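Local coordinates for ABC transporter, substrate binding protein (Polyamine) (Agrobacterium tumefaciens, PDB 4EUO), which binds gamma-aminobutyric acid selectively as the periplasmic solute-binding protein of an ABC transporter, and probably delivers it to that importer, at residues P116-W119 / A120-F123; S249-A252 / Q253-A257; F90-D93 / Y94-G97; L76-V80 / I81-K85. All blocks are in the same frame, centred on the assembly; numbering follows the deposited sequence. Where two conformers were deposited one is given.

Interaction 1 of 4, residues P116-W119 / A120-F123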
ATOM      1  N   PRO A 116      10.987  18.137  -5.744  1.00 11.79           N
ATOM      2  CA  PRO A 116      10.438  17.716  -7.040  1.00 11.73           C
ATOM      3  C   PRO A 116       8.908  17.691  -6.940  1.00 12.44           C
ATOM      4  O   PRO A 116       8.346  17.251  -5.920  1.00 12.29           O
ATOM      5  CB  PRO A 116      10.979  16.293  -7.219  1.00 13.16           C
ATOM      6  CG  PRO A 116      12.135  16.168  -6.291  1.00 18.74           C
ATOM      7  CD  PRO A 116      11.824  17.095  -5.126  1.00 13.93           C
ATOM      8  N   LYS A 117       8.232  18.203  -7.978  1.00 10.79           N
ATOM      9  CA  LYS A 117       6.794  18.273  -8.004  1.00 10.28           C
ATOM     10  C   LYS A 117       6.260  17.128  -8.868  1.00 12.03           C
ATOM     11  O   LYS A 117       5.196  16.564  -8.554  1.00 12.33           O
ATOM     12  CB  LYS A 117       6.364  19.629  -8.609  1.00 13.22           C
ATOM     13  CG  LYS A 117       4.865  19.897  -8.502  1.00 15.19           C
ATOM     14  CD  LYS A 117       4.459  21.246  -9.103  1.00 19.58           C
ATOM     15  CE  LYS A 117       5.143  21.532 -10.415  1.00 35.00           C
ATOM     16  NZ  LYS A 117       4.686  20.644 -11.510  1.00 48.10           N
ATOM     17  N   SER A 118       6.940  16.824  -9.974  1.00 10.36           N
ATOM     18  CA  SER A 118       6.496  15.805 -10.910  1.00  9.62           C
ATOM     19  C   SER A 118       7.387  14.579 -10.904  1.00 10.63           C
ATOM     20  O   SER A 118       8.519  14.631 -10.416  1.00 10.49           O
ATOM     21  CB  SER A 118       6.450  16.405 -12.308  1.00 10.94           C
ATOM     22  OG  SER A 118       7.790  16.682 -12.680  1.00 11.47           O
ATOM     23  N   TRP A 119       6.912  13.479 -11.538  1.00  9.42           N
ATOM     24  CA  TRP A 119       7.773  12.308 -11.676  1.00  9.84           C
ATOM     25  C   TRP A 119       8.981  12.689 -12.530  1.00 10.29           C
ATOM     26  O   TRP A 119      10.098  12.273 -12.235  1.00 10.73           O
ATOM     27  CB  TRP A 119       7.021  11.118 -12.307  1.00  9.12           C
ATOM     28  CG  TRP A 119       5.908  10.600 -11.471  1.00  9.27           C
ATOM     29  CD1 TRP A 119       4.581  10.603 -11.793  1.00 10.24           C
ATOM     30  CD2 TRP A 119       6.000  10.113 -10.118  1.00  8.76           C
ATOM     31  NE1 TRP A 119       3.834  10.107 -10.745  1.00  9.03           N
ATOM     32  CE2 TRP A 119       4.682   9.835  -9.687  1.00  9.17           C
ATOM     33  CE3 TRP A 119       7.063   9.906  -9.226  1.00 10.30           C
ATOM     34  CZ2 TRP A 119       4.410   9.301  -8.414  1.00  9.63           C
ATOM     35  CZ3 TRP A 119       6.780   9.428  -7.949  1.00 10.54           C
ATOM     36  CH2 TRP A 119       5.474   9.124  -7.560  1.00 11.06           C
ATOM     37  N   ALA A 120       8.753  13.547 -13.564  1.00 10.36           N
ATOM     38  CA  ALA A 120       9.899  14.003 -14.361  1.00 10.35           C
ATOM     39  C   ALA A 120      10.936  14.708 -13.481  1.00 11.21           C
ATOM     40  O   ALA A 120      12.131  14.417 -13.618  1.00 12.06           O
ATOM     41  CB  ALA A 120       9.422  14.957 -15.455  1.00 12.56           C
ATOM     42  N   ASP A 121      10.500  15.566 -12.546  1.00 10.32           N
ATOM     43  CA  ASP A 121      11.447  16.226 -11.645  1.00 10.67           C
ATOM     44  C   ASP A 121      12.215  15.205 -10.811  1.00 12.44           C
ATOM     45  O   ASP A 121      13.434  15.315 -10.621  1.00 12.18           O
ATOM     46  CB  ASP A 121      10.720  17.160 -10.675  1.00 11.20           C
ATOM     47  CG  ASP A 121       9.996  18.349 -11.286  1.00 11.74           C
ATOM     48  OD1 ASP A 121      10.349  18.742 -12.436  1.00 13.08           O
ATOM     49  OD2 ASP A 121       9.092  18.880 -10.623  1.00 12.52           O
ATOM     50  N   LEU A 122      11.468  14.189 -10.288  1.00 11.11           N
ATOM     51  CA  LEU A 122      12.108  13.204  -9.417  1.00 10.69           C
ATOM     52  C   LEU A 122      13.167  12.414 -10.173  1.00 11.62           C
ATOM     53  O   LEU A 122      14.139  11.942  -9.558  1.00 11.77           O
ATOM     54  CB  LEU A 122      11.011  12.270  -8.851  1.00 10.69           C
ATOM     55  CG  LEU A 122      11.478  11.277  -7.805  1.00 12.32           C
ATOM     56  CD1 LEU A 122      12.108  11.978  -6.585  1.00 12.73           C
ATOM     57  CD2 LEU A 122      10.359  10.392  -7.370  1.00 11.95           C
ATOM     58  N   PHE A 123      13.036  12.303 -11.487  1.00 11.28           N
ATOM     59  CA  PHE A 123      14.003  11.610 -12.318  1.00 11.23           C
ATOM     60  C   PHE A 123      15.076  12.557 -12.895  1.00 13.90           C
ATOM     61  O   PHE A 123      15.897  12.100 -13.676  1.00 15.02           O
ATOM     62  CB  PHE A 123      13.296  10.809 -13.424  1.00 12.14           C
ATOM     63  CG  PHE A 123      12.762   9.477 -12.930  1.00 11.71           C
ATOM     64  CD1 PHE A 123      13.403   8.291 -13.259  1.00 13.65           C
ATOM     65  CD2 PHE A 123      11.617   9.417 -12.153  1.00 11.75           C
ATOM     66  CE1 PHE A 123      12.929   7.064 -12.781  1.00 13.64           C
ATOM     67  CE2 PHE A 123      11.127   8.189 -11.691  1.00 12.38           C
ATOM     68  CZ  PHE A 123      11.786   7.025 -12.013  1.00 11.46           C
TER

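Interaction 2 of 4, residues S249-A252 / Q253-A257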
ATOM      1  N   SER A 249     -16.191  -2.641   7.828  1.00 12.68           N
ATOM      2  CA  SER A 249     -17.468  -1.966   8.078  1.00 12.78           C
ATOM      3  C   SER A 249     -17.257  -0.433   8.073  1.00 15.52           C
ATOM      4  O   SER A 249     -16.136   0.075   8.156  1.00 13.73           O
ATOM      5  CB  SER A 249     -18.107  -2.471   9.366  1.00 16.25           C
ATOM      6  OG  SER A 249     -17.325  -2.164  10.499  1.00 18.18           O
ATOM      7  N   ALA A 250     -18.357   0.326   7.951  1.00 15.17           N
ATOM      8  CA  ALA A 250     -18.296   1.751   7.718  1.00 14.80           C
ATOM      9  C   ALA A 250     -17.564   2.556   8.742  1.00 16.66           C
ATOM     10  O   ALA A 250     -16.681   3.332   8.377  1.00 14.24           O
ATOM     11  CB  ALA A 250     -19.700   2.319   7.506  1.00 16.88           C
ATOM     12  N   GLN A 251     -17.934   2.400  10.023  1.00 14.99           N
ATOM     13  CA  GLN A 251     -17.271   3.185  11.058  1.00 14.94           C
ATOM     14  C   GLN A 251     -15.799   2.801  11.209  1.00 16.78           C
ATOM     15  O   GLN A 251     -14.961   3.687  11.339  1.00 15.11           O
ATOM     16  CB  GLN A 251     -18.011   3.093  12.418  1.00 17.01           C
ATOM     17  CG  GLN A 251     -17.562   4.148  13.429  1.00 18.86           C
ATOM     18  CD  GLN A 251     -17.852   5.573  13.025  1.00 29.55           C
ATOM     19  OE1 GLN A 251     -19.010   5.983  12.851  1.00 24.01           O
ATOM     20  NE2 GLN A 251     -16.808   6.370  12.914  1.00 19.15           N
ATOM     21  N   ALA A 252     -15.501   1.490  11.204  1.00 13.30           N
ATOM     22  CA  ALA A 252     -14.134   0.974  11.304  1.00 12.83           C
ATOM     23  C   ALA A 252     -13.276   1.527  10.153  1.00 13.84           C
ATOM     24  O   ALA A 252     -12.140   1.940  10.401  1.00 13.23           O
ATOM     25  CB  ALA A 252     -14.151  -0.541  11.277  1.00 13.45           C
ATOM     26  N   GLN A 253     -13.838   1.603   8.936  1.00 12.83           N
ATOM     27  CA  GLN A 253     -13.084   2.135   7.798  1.00 11.68           C
ATOM     28  C   GLN A 253     -12.890   3.655   7.921  1.00 13.62           C
ATOM     29  O   GLN A 253     -11.815   4.205   7.605  1.00 11.98           O
ATOM     30  CB  GLN A 253     -13.784   1.784   6.502  1.00 12.57           C
ATOM     31  CG  GLN A 253     -13.505   0.358   6.058  1.00 11.49           C
ATOM     32  CD  GLN A 253     -12.118   0.260   5.449  1.00 11.74           C
ATOM     33  OE1 GLN A 253     -11.768   1.081   4.603  1.00 11.28           O
ATOM     34  NE2 GLN A 253     -11.309  -0.735   5.864  1.00 10.72           N
ATOM     35  N   ALA A 254     -13.946   4.372   8.371  1.00 12.97           N
ATOM     36  CA  ALA A 254     -13.805   5.810   8.562  1.00 12.90           C
ATOM     37  C   ALA A 254     -12.735   6.070   9.629  1.00 14.15           C
ATOM     38  O   ALA A 254     -11.938   6.977   9.475  1.00 13.28           O
ATOM     39  CB  ALA A 254     -15.151   6.404   9.013  1.00 14.24           C
ATOM     40  N   ASP A 255     -12.714   5.282  10.712  1.00 12.64           N
ATOM     41  CA  ASP A 255     -11.712   5.495  11.760  1.00 12.80           C
ATOM     42  C   ASP A 255     -10.304   5.187  11.285  1.00 14.35           C
ATOM     43  O   ASP A 255      -9.393   5.942  11.601  1.00 13.11           O
ATOM     44  CB  ASP A 255     -12.064   4.684  13.024  1.00 13.85           C
ATOM     45  CG  ASP A 255     -13.361   5.146  13.708  1.00 14.49           C
ATOM     46  OD1 ASP A 255     -13.887   6.220  13.331  1.00 17.25           O
ATOM     47  OD2 ASP A 255     -13.884   4.385  14.518  1.00 17.67           O
ATOM     48  N   MET A 256     -10.134   4.157  10.453  1.00 12.28           N
ATOM     49  CA  MET A 256      -8.819   3.834   9.883  1.00 12.47           C
ATOM     50  C   MET A 256      -8.383   5.024   9.008  1.00 12.87           C
ATOM     51  O   MET A 256      -7.241   5.478   9.073  1.00 12.14           O
ATOM     52  CB  MET A 256      -8.956   2.546   9.067  1.00 13.01           C
ATOM     53  CG  MET A 256      -7.697   2.145   8.273  1.00 13.06           C
ATOM     54  SD  MET A 256      -7.512   3.055   6.705  1.00 12.78           S
ATOM     55  CE  MET A 256      -9.054   2.644   5.877  1.00 12.15           C
ATOM     56  N   ALA A 257      -9.312   5.549   8.182  1.00 11.11           N
ATOM     57  CA  ALA A 257      -8.949   6.631   7.286  1.00 11.47           C
ATOM     58  C   ALA A 257      -8.570   7.910   8.022  1.00 12.66           C
ATOM     59  O   ALA A 257      -7.575   8.569   7.710  1.00 12.77           O
ATOM     60  CB  ALA A 257     -10.121   6.902   6.337  1.00 12.25           C
TER

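Interaction 3 of 4, residues F90-D93 / Y94-G97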
ATOM      1  N   PHE A  90     -12.014  -4.137  -5.432  1.00 13.23           N
ATOM      2  CA  PHE A  90     -11.065  -4.942  -4.678  1.00 11.91           C
ATOM      3  C   PHE A  90     -11.622  -6.187  -4.023  1.00 13.99           C
ATOM      4  O   PHE A  90     -10.989  -6.745  -3.120  1.00 13.32           O
ATOM      5  CB  PHE A  90     -10.360  -4.035  -3.652  1.00 12.94           C
ATOM      6  CG  PHE A  90      -9.954  -2.696  -4.218  1.00 13.47           C
ATOM      7  CD1 PHE A  90      -9.119  -2.621  -5.328  1.00 13.68           C
ATOM      8  CD2 PHE A  90     -10.460  -1.523  -3.685  1.00 13.66           C
ATOM      9  CE1 PHE A  90      -8.801  -1.370  -5.899  1.00 13.99           C
ATOM     10  CE2 PHE A  90     -10.138  -0.286  -4.247  1.00 15.98           C
ATOM     11  CZ  PHE A  90      -9.330  -0.227  -5.353  1.00 13.81           C
ATOM     12  N   VAL A  91     -12.798  -6.641  -4.453  1.00 13.22           N
ATOM     13  CA  VAL A  91     -13.428  -7.858  -3.928  1.00 12.28           C
ATOM     14  C   VAL A  91     -13.157  -8.997  -4.891  1.00 14.84           C
ATOM     15  O   VAL A  91     -13.373  -8.877  -6.090  1.00 15.68           O
ATOM     16  CB  VAL A  91     -14.960  -7.630  -3.729  1.00 15.88           C
ATOM     17  CG1 VAL A  91     -15.678  -8.932  -3.368  1.00 15.57           C
ATOM     18  CG2 VAL A  91     -15.222  -6.564  -2.680  1.00 15.68           C
ATOM     19  N   THR A  92     -12.587 -10.096  -4.361  1.00 13.10           N
ATOM     20  CA  THR A  92     -12.377 -11.339  -5.090  1.00 13.49           C
ATOM     21  C   THR A  92     -12.916 -12.470  -4.199  1.00 14.76           C
ATOM     22  O   THR A  92     -13.293 -12.235  -3.062  1.00 14.25           O
ATOM     23  CB  THR A  92     -10.901 -11.596  -5.441  1.00 13.44           C
ATOM     24  OG1 THR A  92     -10.213 -12.091  -4.283  1.00 13.80           O
ATOM     25  CG2 THR A  92     -10.185 -10.383  -6.041  1.00 16.28           C
ATOM     26  N   ASP A  93     -12.845 -13.720  -4.689  1.00 15.15           N
ATOM     27  CA  ASP A  93     -13.269 -14.860  -3.851  1.00 15.06           C
ATOM     28  C   ASP A  93     -12.379 -15.033  -2.610  1.00 16.46           C
ATOM     29  O   ASP A  93     -12.779 -15.699  -1.639  1.00 15.80           O
ATOM     30  CB  ASP A  93     -13.180 -16.158  -4.668  1.00 16.29           C
ATOM     31  CG  ASP A  93     -14.301 -16.345  -5.680  1.00 23.00           C
ATOM     32  OD1 ASP A  93     -15.223 -15.503  -5.710  1.00 23.63           O
ATOM     33  OD2 ASP A  93     -14.230 -17.313  -6.460  1.00 25.53           O
ATOM     34  N   TYR A  94     -11.158 -14.447  -2.650  1.00 13.78           N
ATOM     35  CA  TYR A  94     -10.173 -14.602  -1.579  1.00 12.11           C
ATOM     36  C   TYR A  94      -9.810 -13.307  -0.850  1.00 12.18           C
ATOM     37  O   TYR A  94      -8.911 -13.326  -0.002  1.00 12.35           O
ATOM     38  CB  TYR A  94      -8.882 -15.187  -2.163  1.00 13.40           C
ATOM     39  CG  TYR A  94      -9.073 -16.539  -2.809  1.00 15.12           C
ATOM     40  CD1 TYR A  94      -8.950 -17.712  -2.064  1.00 15.69           C
ATOM     41  CD2 TYR A  94      -9.372 -16.653  -4.165  1.00 16.55           C
ATOM     42  CE1 TYR A  94      -9.094 -18.967  -2.656  1.00 16.31           C
ATOM     43  CE2 TYR A  94      -9.546 -17.907  -4.766  1.00 18.44           C
ATOM     44  CZ  TYR A  94      -9.384 -19.057  -4.006  1.00 23.16           C
ATOM     45  OH  TYR A  94      -9.535 -20.307  -4.565  1.00 22.43           O
ATOM     46  N   SER A  95     -10.419 -12.179  -1.202  1.00 11.74           N
ATOM     47  CA  SER A  95      -9.958 -10.910  -0.636  1.00 11.46           C
ATOM     48  C   SER A  95     -10.988  -9.815  -0.730  1.00 11.41           C
ATOM     49  O   SER A  95     -11.897  -9.868  -1.573  1.00 12.41           O
ATOM     50  CB  SER A  95      -8.711 -10.456  -1.408  1.00 11.95           C
ATOM     51  OG  SER A  95      -9.009 -10.191  -2.779  1.00 12.33           O
ATOM     52  N   VAL A  96     -10.851  -8.818   0.121  1.00  9.93           N
ATOM     53  CA  VAL A  96     -11.608  -7.587   0.045  1.00 10.63           C
ATOM     54  C   VAL A  96     -10.611  -6.456   0.297  1.00 11.18           C
ATOM     55  O   VAL A  96      -9.533  -6.675   0.886  1.00 10.31           O
ATOM     56  CB  VAL A  96     -12.786  -7.513   1.028  1.00 13.20           C
ATOM     57  CG1 VAL A  96     -13.849  -8.578   0.696  1.00 13.05           C
ATOM     58  CG2 VAL A  96     -12.320  -7.622   2.467  1.00 13.32           C
ATOM     59  N   GLY A  97     -10.980  -5.248  -0.075  1.00 10.39           N
ATOM     60  CA  GLY A  97     -10.093  -4.121   0.168  1.00  9.30           C
ATOM     61  C   GLY A  97      -9.911  -3.797   1.637  1.00 10.26           C
ATOM     62  O   GLY A  97     -10.824  -3.975   2.442  1.00 10.57           O
TER
HETATM   63  O   HOH W   1      -8.486  -7.584  -3.163  1.00 11.18           O

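Interaction 4 of 4, residues L76-V80 / I81-K85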
ATOM      1  N   LEU A  76     -12.947 -16.434   1.080  1.00 14.27           N
ATOM      2  CA  LEU A  76     -13.640 -15.680   2.114  1.00 13.08           C
ATOM      3  C   LEU A  76     -15.106 -16.128   2.253  1.00 16.88           C
ATOM      4  O   LEU A  76     -15.734 -16.526   1.263  1.00 17.55           O
ATOM      5  CB  LEU A  76     -13.578 -14.161   1.863  1.00 13.42           C
ATOM      6  CG  LEU A  76     -12.182 -13.515   1.930  1.00 15.47           C
ATOM      7  CD1 LEU A  76     -12.322 -12.007   1.907  1.00 15.55           C
ATOM      8  CD2 LEU A  76     -11.393 -13.923   3.184  1.00 15.77           C
ATOM      9  N   ASP A  77     -15.637 -16.016   3.461  1.00 15.63           N
ATOM     10  CA  ASP A  77     -17.035 -16.407   3.720  1.00 17.27           C
ATOM     11  C   ASP A  77     -17.906 -15.170   3.520  1.00 18.32           C
ATOM     12  O   ASP A  77     -18.023 -14.330   4.416  1.00 16.92           O
ATOM     13  CB  ASP A  77     -17.195 -16.964   5.143  1.00 18.61           C
ATOM     14  CG  ASP A  77     -18.580 -17.507   5.446  1.00 23.40           C
ATOM     15  OD1 ASP A  77     -19.504 -17.264   4.638  1.00 24.81           O
ATOM     16  OD2 ASP A  77     -18.745 -18.136   6.512  1.00 26.26           O
ATOM     17  N   PHE A  78     -18.511 -15.057   2.328  1.00 16.92           N
ATOM     18  CA  PHE A  78     -19.382 -13.933   2.019  1.00 16.50           C
ATOM     19  C   PHE A  78     -20.803 -14.038   2.608  1.00 22.01           C
ATOM     20  O   PHE A  78     -21.624 -13.148   2.386  1.00 22.51           O
ATOM     21  CB  PHE A  78     -19.360 -13.568   0.538  1.00 17.58           C
ATOM     22  CG  PHE A  78     -18.037 -12.967   0.120  1.00 17.05           C
ATOM     23  CD1 PHE A  78     -17.713 -11.660   0.464  1.00 19.53           C
ATOM     24  CD2 PHE A  78     -17.128 -13.703  -0.625  1.00 19.00           C
ATOM     25  CE1 PHE A  78     -16.482 -11.103   0.081  1.00 19.54           C
ATOM     26  CE2 PHE A  78     -15.907 -13.141  -1.027  1.00 20.09           C
ATOM     27  CZ  PHE A  78     -15.605 -11.840  -0.679  1.00 17.91           C
ATOM     28  N   SER A  79     -21.053 -15.058   3.431  1.00 22.17           N
ATOM     29  CA  SER A  79     -22.313 -15.116   4.181  1.00 21.87           C
ATOM     30  C   SER A  79     -22.084 -14.332   5.488  1.00 26.73           C
ATOM     31  O   SER A  79     -23.035 -13.946   6.165  1.00 29.28           O
ATOM     32  CB  SER A  79     -22.734 -16.562   4.460  1.00 23.65           C
ATOM     33  OG  SER A  79     -22.003 -17.148   5.526  1.00 32.95           O
ATOM     34  N   VAL A  80     -20.790 -14.082   5.830  1.00 20.33           N
ATOM     35  CA  VAL A  80     -20.392 -13.335   7.010  1.00 18.09           C
ATOM     36  C   VAL A  80     -19.931 -11.924   6.572  1.00 20.12           C
ATOM     37  O   VAL A  80     -20.330 -10.935   7.184  1.00 19.75           O
ATOM     38  CB  VAL A  80     -19.292 -14.095   7.793  1.00 20.46           C
ATOM     39  CG1 VAL A  80     -18.719 -13.241   8.914  1.00 18.74           C
ATOM     40  CG2 VAL A  80     -19.846 -15.411   8.355  1.00 20.25           C
ATOM     41  N   ILE A  81     -19.039 -11.849   5.568  1.00 16.30           N
ATOM     42  CA  ILE A  81     -18.570 -10.562   5.052  1.00 15.68           C
ATOM     43  C   ILE A  81     -19.635 -10.107   4.037  1.00 18.68           C
ATOM     44  O   ILE A  81     -19.864 -10.781   3.031  1.00 20.06           O
ATOM     45  CB  ILE A  81     -17.159 -10.711   4.428  1.00 16.68           C
ATOM     46  CG1 ILE A  81     -16.113 -11.159   5.483  1.00 15.62           C
ATOM     47  CG2 ILE A  81     -16.715  -9.396   3.746  1.00 18.31           C
ATOM     48  CD1 ILE A  81     -14.969 -11.944   4.894  1.00 16.21           C
ATOM     49  N   ASP A  82     -20.205  -8.960   4.283  1.00 17.17           N
ATOM     50  CA  ASP A  82     -21.237  -8.388   3.422  1.00 17.45           C
ATOM     51  C   ASP A  82     -20.577  -7.503   2.394  1.00 18.39           C
ATOM     52  O   ASP A  82     -20.156  -6.401   2.722  1.00 18.75           O
ATOM     53  CB  ASP A  82     -22.252  -7.608   4.279  1.00 19.67           C
ATOM     54  CG  ASP A  82     -23.337  -6.892   3.477  1.00 26.20           C
ATOM     55  OD1 ASP A  82     -23.468  -7.175   2.263  1.00 24.41           O
ATOM     56  OD2 ASP A  82     -24.031  -6.033   4.059  1.00 36.56           O
ATOM     57  N   LYS A  83     -20.507  -7.976   1.156  1.00 16.97           N
ATOM     58  CA  LYS A  83     -19.847  -7.224   0.098  0.50 16.34           C
ATOM     59  C   LYS A  83     -20.668  -6.038  -0.412  1.00 19.32           C
ATOM     60  O   LYS A  83     -20.165  -5.258  -1.219  1.00 17.41           O
ATOM     61  CB  LYS A  83     -19.389  -8.145  -1.054  0.50 20.25           C
ATOM     62  CG  LYS A  83     -20.524  -8.838  -1.817  0.50 35.01           C
ATOM     63  CD  LYS A  83     -20.040  -9.598  -3.058  0.50 41.42           C
ATOM     64  CE  LYS A  83     -19.415 -10.944  -2.765  0.50 44.83           C
ATOM     65  NZ  LYS A  83     -19.204 -11.738  -4.004  0.50 50.08           N
ATOM     66  N   THR A  84     -21.923  -5.904   0.044  1.00 16.78           N
ATOM     67  CA  THR A  84     -22.786  -4.816  -0.457  1.00 17.20           C
ATOM     68  C   THR A  84     -22.308  -3.406  -0.263  1.00 19.93           C
ATOM     69  O   THR A  84     -22.697  -2.555  -1.042  1.00 18.92           O
ATOM     70  CB  THR A  84     -24.266  -4.997  -0.109  1.00 22.83           C
ATOM     71  OG1 THR A  84     -24.470  -4.772   1.269  1.00 22.23           O
ATOM     72  CG2 THR A  84     -24.824  -6.353  -0.546  1.00 25.13           C
ATOM     73  N   LYS A  85     -21.459  -3.138   0.739  1.00 16.15           N
ATOM     74  CA  LYS A  85     -20.966  -1.787   0.940  1.00 16.96           C
ATOM     75  C   LYS A  85     -19.482  -1.675   0.661  1.00 19.77           C
ATOM     76  O   LYS A  85     -18.922  -0.594   0.853  1.00 19.04           O
ATOM     77  CB  LYS A  85     -21.299  -1.308   2.338  1.00 20.86           C
ATOM     78  CG  LYS A  85     -22.805  -1.097   2.501  1.00 26.26           C
ATOM     79  CD  LYS A  85     -23.186  -0.752   3.909  1.00 36.13           C
ATOM     80  CE  LYS A  85     -24.679  -0.882   4.095  1.00 44.45           C
ATOM     81  NZ  LYS A  85     -25.080  -0.602   5.496  1.00 59.24           N
TER
HETATM   82  O   HOH W   2     -21.696 -10.710   0.701  1.00 23.64           O

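Interaction 1 of 4, residues P116-W119 / A120-F123
D121 turns back from the first turn of helix 119-122 onto the loop that leads into it. Its CB lies against CB of P116 at 3.6 Å, with the carbonyl oxygen of S118 also close by. CG stands 3.1 Å from OG of S118, and OD2 at the end takes two backbone N-H groups from the residues ahead of the helix. The bond from K117 N to D121 OD2 is 2.9 Å long and uses the anti lone pair of the carboxylate. The one from S118 N, 3.0 Å to the same OD2, comes in from well above the carboxylate plane. With CG beside the backbone N (chi1 -64°), the carboxylate leans back over the start of the helix, where it meets both donors. It probably also gains there from the positive end of the helix dipole.

S118 returns the bond: its OG accepts from D121 N at 2.9 Å and an N-H...O angle of 160°. Behind this exchange the helical bonds begin, L122 N to S118 O and F123 N to W119 O. On the buried side, W119 and L122 run alongside each other in the same direction, CD2 of the leucine sitting 3.8 Å from CZ3 at the indole edge. NE1 of W119 is bonded to Q220 O of strand 215-229, and the indole packs on helix 142-149, joining the short helix to both. The reciprocal bonds of S118 and D121 define a capping box, the N-terminal cap of helix 119-122 where the chain enters it from the loop after strand 96-107.

Interaction 2 of 4, residues S249-A252 / Q253-A257
The carboxamide of Q251 and the carboxylate of D255 meet through a corner of each, their planes 39° apart. D255 OD1 lies in the plane of the amide, though the bond from NE2 is somewhat bent, while that oxygen is met on its syn side, 32° out of the carboxylate plane. The two residues are an i, i+4 pair on helix 250-260, bonded from Q251 NE2 to D255 OD1 at 3.0 Å. Although CB of Q251 leads away from D255, CG anti to the backbone N (chi1 -166°) turns the chain back beside the carboxylate, and the bend at chi2 brings NE2 to OD1.

OD2 of D255 forms a salt bridge to K23 of helix 10-28, so the carboxylate joins the two helices and the lysine probably stabilises its charge. Beneath, helical bonds run from Q253 N to S249 O and A254 N to A250 O. The buried Q253 points to the other side, its OE1 accepting from V265 N and its NE2 bonded to the carbonyl oxygens of S98 and A247. A252 and M256 pack on helix 10-28, and their turn is closed by M256 N bonding to A252 O at 3.0 Å.

Interaction 3 of 4, residues F90-D93 / Y94-G97
T92 and S95 face each other across a type I turn, and their hydroxyls meet at 2.7 Å between OG1 and OG, either of which could donate. Both oxygens stand between their own backbone N and carbonyl carbon (chi1 79° for T92, 64° for S95), which brings them to the same side of the bend. OG1 of T92 also accepts from Y94 N at 3.0 Å, an ST turn that helps hold the threonine in this rotamer. Its methyl CG2 lies 3.5 Å from OG of S95.

The other side of the bend is apolar: V91 and V96 lie alongside and point the same way, CG2 of V91 being 4.2 Å from CG1 of V96. T92 N to S95 O is short at 2.9 Å and nearly straight, whereas S95 N to T92 O is weak. A water bridges the two arms of the turn, donating to F90 O and hydrogen-bonded to S95 OG, 2.7 Å away. A backbone bond from V96 to L228 ties strand 96-107 to strand 215-229. Side-chain and water bonds at the buried serine thus probably add to the one firm backbone bond in holding the reversal that leads into this strand.

Interaction 4 of 4, residues L76-V80 / I81-K85
The charged and aromatic contact is made by K83, whose aliphatic end passes over one face of the F78 ring at about a right angle. CE rests 3.7 Å above the ring plane, offset toward the rim, a CH-pi contact. NZ follows as a cation-pi partner, 4.5 Å from the centroid of F78 and 12° off the ring normal. K83 has two modelled conformers, so these contacts belong to one of them and are probably only partly populated.

Apolar contacts centre on I81. Its CG2 meets CE1 of F78 at 4.0 Å, and its CD1 reaches CD1 of L76 at 4.0 Å. With CG1 beside the backbone N (chi1 -62°), the two branches of the isoleucine divide between these neighbours; I81 and L76 also pack on I244 of helix 237-247.

Hydrogen bonds hold the backbone in shape. I81 N donates to D77 O in the carbonyl plane at 2.9 Å, and the same oxygen accepts from V80 N. A water links the chain further on, donating to F78 O and accepting from K83 N. OD1 of D77 is gripped by S79 N and, at 2.7 Å, by S79 OG, both reaching it from the same face of the carboxylate. D82 OD1 likewise takes T84 N, here from above the carboxylate plane, and T84 OG1. Two successive Asx turns thus shape the long loop between helix 61-67 and strand 96-107.

In the fold
All four contacts are local. Of eight touching residues each, interactions 1 and 2 bury four, interaction 3 three and interaction 4 two, with four exposed. Interactions 3 and 4 touch: D93 O lies 2.8 Å from L76 N, a probable hydrogen bond, and L76 and F78 both pack on V96, so the loop of 76-85 and the start of strand 96-107 hold one another. Interaction 2, a helix against helix 10-28, lies nearby, its nearest atoms about 5 Å from interaction 3. Interaction 1 stands across the chain's centre from interactions 3 and 4. Interaction 4 has a cation-pi contact; carboxylates cap or brace helices in 1 and 2, while hydroxyls and water serve 3.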